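Local structure of Gp15 protein (Listeria phage PSA, 6R5W) at residues A[55-67]-A[74-86]. The protein is a homotrimeric phage receptor binding protein that probably recognises the Listeria cell surface; this chain is its C-terminal part. Numbering follows the deposited sequence.
Sequences ELSSSVQSVTLTP and SQPLIARYIKFGN
Gln61 packs on the Tyr81 ring across the two strands. The aliphatic root of Gln61 lies over one face of the ring, a CH-pi contact with Gln61 CB 3.4 Å from the Tyr81 ring centroid. Tyr81 CG sits between its backbone N and carbonyl carbon (chi1 58°), which turns the ring across the neighbouring strand. Val63 CG1 meets the edge of the same ring, 4.0 Å from Tyr81 CE1. Phe88 and Phe113 of the same chain also pack edge-to-face with Tyr81.

Other apolar contacts continue along this face. Val63 CG2 touches Ala79 CB, and Leu65 CB lies 3.7 Å from Leu77 CB. On the other face, Val60 CG1 lies 4.0 Å from Arg80 CB across the strands. Within strand 76-84, Ile78 CG2 lies over the centre of the Arg80 guanidinium, 4.0 Å above its plane. The Arg80 side chain is also close to a bound cadmium ion. Nearer the helix, Val60 CG2 meets Ile82 CG1.

Strands 61-65 and 76-84 form an antiparallel beta hairpin at one border of a four-stranded sheet within the chain. Strand 87-97 pairs with the far side of 76-84. Residues 58-60 link the end of the long helix 36-57 to the first strand of the beta domain.

Backbone hydrogen bonds link Gln61 with Tyr81 and Val63 with Ala79 in both directions. Leu65 N donates to Leu77 O at 2.8 Å.

Waters also bridge the two segments. At the helix end, one water accepts from Lys83 N and donates to the carbonyls of Ser57 and Ser59. Another bridges Leu65 O and Leu77 N. A third donates to Ser62 O and is hydrogen-bonded to Tyr81 OH at 2.7 Å.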
# COMPACT_ATOMS: atom_id res chain seq x y z
N GLU A 55 -3.83 -7.06 4.66
CA GLU A 55 -5.20 -6.67 4.35
C GLU A 55 -5.78 -5.82 5.45
O GLU A 55 -6.44 -4.81 5.17
CB GLU A 55 -6.08 -7.89 4.11
CG GLU A 55 -6.15 -8.26 2.65
CD GLU A 55 -7.37 -7.63 1.98
OE1 GLU A 55 -7.62 -7.90 0.78
OE2 GLU A 55 -8.09 -6.84 2.66
N LEU A 56 -5.51 -6.17 6.69
CA LEU A 56 -5.96 -5.39 7.82
C LEU A 56 -5.36 -3.99 7.77
O LEU A 56 -6.04 -2.99 8.01
CB LEU A 56 -5.57 -6.07 9.11
CG LEU A 56 -6.10 -5.57 10.43
CD1 LEU A 56 -7.63 -5.74 10.42
CD2 LEU A 56 -5.47 -6.37 11.54
N SER A 57 -4.06 -3.92 7.54
CA SER A 57 -3.36 -2.64 7.63
C SER A 57 -3.84 -1.67 6.57
O SER A 57 -3.78 -0.47 6.77
CB SER A 57 -1.84 -2.87 7.51
OG SER A 57 -1.41 -3.64 8.63
N SER A 58 -4.29 -2.16 5.43
CA SER A 58 -4.52 -1.34 4.23
C SER A 58 -6.00 -1.16 3.94
O SER A 58 -6.36 -0.70 2.86
CB SER A 58 -3.79 -1.97 3.04
OG SER A 58 -4.35 -3.20 2.72
N SER A 59 -6.85 -1.52 4.87
CA SER A 59 -8.27 -1.36 4.68
C SER A 59 -8.73 0.08 4.97
O SER A 59 -8.13 0.82 5.76
CB SER A 59 -9.01 -2.37 5.55
OG SER A 59 -8.76 -3.70 5.07
N VAL A 60 -9.77 0.47 4.26
CA VAL A 60 -10.28 1.84 4.36
C VAL A 60 -11.19 1.98 5.57
O VAL A 60 -12.16 1.25 5.73
CB VAL A 60 -10.99 2.25 3.07
CG1 VAL A 60 -11.62 3.60 3.18
CG2 VAL A 60 -10.09 2.17 1.86
N GLN A 61 -10.93 3.02 6.36
CA GLN A 61 -11.71 3.40 7.53
C GLN A 61 -12.54 4.65 7.22
O GLN A 61 -12.25 5.38 6.29
CB GLN A 61 -10.76 3.71 8.71
CG GLN A 61 -9.48 2.87 8.89
CD GLN A 61 -9.76 1.58 9.61
OE1 GLN A 61 -9.56 0.49 9.05
NE2 GLN A 61 -10.18 1.70 10.87
N SER A 62 -13.62 4.90 7.99
CA SER A 62 -14.43 6.08 7.75
C SER A 62 -14.93 6.69 9.05
O SER A 62 -15.11 5.98 10.05
CB SER A 62 -15.64 5.78 6.83
OG SER A 62 -16.61 5.12 7.57
N VAL A 63 -15.15 8.00 9.04
CA VAL A 63 -15.85 8.72 10.10
C VAL A 63 -16.82 9.70 9.48
O VAL A 63 -16.53 10.29 8.44
CB VAL A 63 -14.93 9.51 11.09
CG1 VAL A 63 -14.08 8.61 11.82
CG2 VAL A 63 -14.13 10.61 10.33
N THR A 64 -18.00 9.89 10.11
CA THR A 64 -18.95 10.88 9.65
C THR A 64 -18.71 12.23 10.32
O THR A 64 -18.41 12.28 11.50
CB THR A 64 -20.39 10.44 9.96
OG1 THR A 64 -20.73 9.31 9.19
CG2 THR A 64 -21.35 11.55 9.65
N LEU A 65 -18.80 13.31 9.55
CA LEU A 65 -18.59 14.66 10.05
C LEU A 65 -19.94 15.37 10.19
O LEU A 65 -20.76 15.37 9.25
CB LEU A 65 -17.71 15.48 9.09
CG LEU A 65 -16.40 14.85 8.66
CD1 LEU A 65 -15.68 15.87 7.75
CD2 LEU A 65 -15.53 14.44 9.80
N THR A 66 -20.09 16.09 11.26
CA THR A 66 -21.29 16.86 11.57
C THR A 66 -21.15 18.31 11.11
O THR A 66 -20.18 18.98 11.48
CB THR A 66 -21.54 16.84 13.07
OG1 THR A 66 -21.70 15.49 13.51
CG2 THR A 66 -22.79 17.65 13.38
N PRO A 67 -22.08 18.83 10.33
CA PRO A 67 -21.96 20.21 9.85
C PRO A 67 -22.10 21.19 11.00
O PRO A 67 -22.76 20.91 12.00
CB PRO A 67 -23.11 20.37 8.85
CG PRO A 67 -23.97 19.19 9.07
CD PRO A 67 -23.22 18.12 9.72
N SER A 74 -25.68 18.60 2.73
CA SER A 74 -26.53 18.30 1.58
C SER A 74 -26.23 16.90 1.06
O SER A 74 -27.13 16.23 0.54
CB SER A 74 -26.32 19.34 0.48
OG SER A 74 -27.09 19.04 -0.69
N GLN A 75 -24.98 16.46 1.19
CA GLN A 75 -24.66 15.04 1.13
C GLN A 75 -23.92 14.66 2.40
O GLN A 75 -23.16 15.49 2.91
CB GLN A 75 -23.80 14.72 -0.11
CG GLN A 75 -24.49 15.02 -1.44
CD GLN A 75 -25.74 14.18 -1.65
OE1 GLN A 75 -25.73 12.95 -1.46
NE2 GLN A 75 -26.85 14.84 -2.04
N PRO A 76 -24.11 13.44 2.94
CA PRO A 76 -23.41 13.07 4.19
C PRO A 76 -21.93 13.40 4.09
O PRO A 76 -21.28 13.21 3.05
CB PRO A 76 -23.64 11.57 4.33
CG PRO A 76 -24.97 11.32 3.58
CD PRO A 76 -24.90 12.31 2.39
N LEU A 77 -21.42 14.02 5.14
CA LEU A 77 -20.01 14.42 5.20
C LEU A 77 -19.24 13.25 5.77
O LEU A 77 -19.45 12.88 6.91
CB LEU A 77 -19.84 15.68 6.05
CG LEU A 77 -20.77 16.77 5.58
CD1 LEU A 77 -20.51 18.09 6.45
CD2 LEU A 77 -20.67 17.17 4.17
N ILE A 78 -18.39 12.63 4.94
CA ILE A 78 -17.65 11.44 5.35
C ILE A 78 -16.18 11.64 5.05
O ILE A 78 -15.80 12.04 3.96
CB ILE A 78 -18.21 10.17 4.66
CG1 ILE A 78 -19.69 10.03 5.06
CG2 ILE A 78 -17.40 8.96 5.06
CD1 ILE A 78 -20.47 9.00 4.27
N ALA A 79 -15.36 11.37 6.02
CA ALA A 79 -13.92 11.29 5.83
C ALA A 79 -13.48 9.84 5.82
O ALA A 79 -13.64 9.11 6.81
CB ALA A 79 -13.18 12.07 6.93
N ARG A 80 -12.88 9.42 4.71
CA ARG A 80 -12.35 8.07 4.60
C ARG A 80 -10.84 8.14 4.70
O ARG A 80 -10.23 9.12 4.25
CB ARG A 80 -12.74 7.44 3.28
CG ARG A 80 -14.26 7.32 3.17
CD ARG A 80 -14.73 6.65 1.88
NE ARG A 80 -16.24 6.57 1.88
CZ ARG A 80 -17.04 7.48 1.35
NH1 ARG A 80 -16.58 8.61 0.77
NH2 ARG A 80 -18.35 7.30 1.36
N TYR A 81 -10.25 7.16 5.34
CA TYR A 81 -8.80 7.26 5.57
C TYR A 81 -8.13 5.90 5.58
O TYR A 81 -8.73 4.86 5.89
CB TYR A 81 -8.50 8.00 6.86
CG TYR A 81 -9.10 7.42 8.13
CD1 TYR A 81 -10.44 7.70 8.52
CD2 TYR A 81 -8.33 6.62 8.95
CE1 TYR A 81 -10.96 7.18 9.70
CE2 TYR A 81 -8.84 6.11 10.18
CZ TYR A 81 -10.15 6.37 10.51
OH TYR A 81 -10.65 5.82 11.68
N ILE A 82 -6.86 5.92 5.20
CA ILE A 82 -6.08 4.72 5.00
C ILE A 82 -4.76 4.84 5.75
O ILE A 82 -4.06 5.84 5.59
CB ILE A 82 -5.78 4.50 3.52
CG1 ILE A 82 -7.05 4.47 2.69
CG2 ILE A 82 -5.01 3.15 3.29
CD1 ILE A 82 -6.79 4.52 1.08
N LYS A 83 -4.35 3.79 6.43
CA LYS A 83 -3.07 3.79 7.13
C LYS A 83 -1.92 3.60 6.15
O LYS A 83 -1.95 2.70 5.31
CB LYS A 83 -3.06 2.67 8.19
CG LYS A 83 -1.80 2.63 9.02
CD LYS A 83 -1.87 1.48 10.05
CE LYS A 83 -0.65 1.45 10.99
NZ LYS A 83 0.57 0.95 10.26
N PHE A 84 -0.90 4.46 6.26
CA PHE A 84 0.36 4.29 5.57
C PHE A 84 1.46 4.51 6.58
O PHE A 84 1.68 5.64 6.98
CB PHE A 84 0.51 5.28 4.41
CG PHE A 84 -0.35 4.90 3.25
CD1 PHE A 84 0.01 3.82 2.46
CD2 PHE A 84 -1.53 5.59 3.00
CE1 PHE A 84 -0.82 3.46 1.39
CE2 PHE A 84 -2.33 5.23 1.96
CZ PHE A 84 -1.97 4.18 1.16
N GLY A 85 2.11 3.45 6.98
CA GLY A 85 3.09 3.55 8.05
C GLY A 85 2.42 4.04 9.30
O GLY A 85 1.40 3.54 9.73
N ASN A 86 2.97 5.12 9.89
CA ASN A 86 2.39 5.76 11.05
C ASN A 86 1.66 7.05 10.72
O ASN A 86 1.56 7.96 11.56
CB ASN A 86 3.50 5.91 12.10
CG ASN A 86 3.83 4.57 12.72
OD1 ASN A 86 2.94 3.88 13.30
ND2 ASN A 86 5.04 4.11 12.48
O HOH W 1 -5.81 1.41 6.85
O HOH W 2 -1.01 0.00 5.47
O HOH W 3 -13.25 5.50 12.20
O HOH W 4 -22.86 14.64 7.69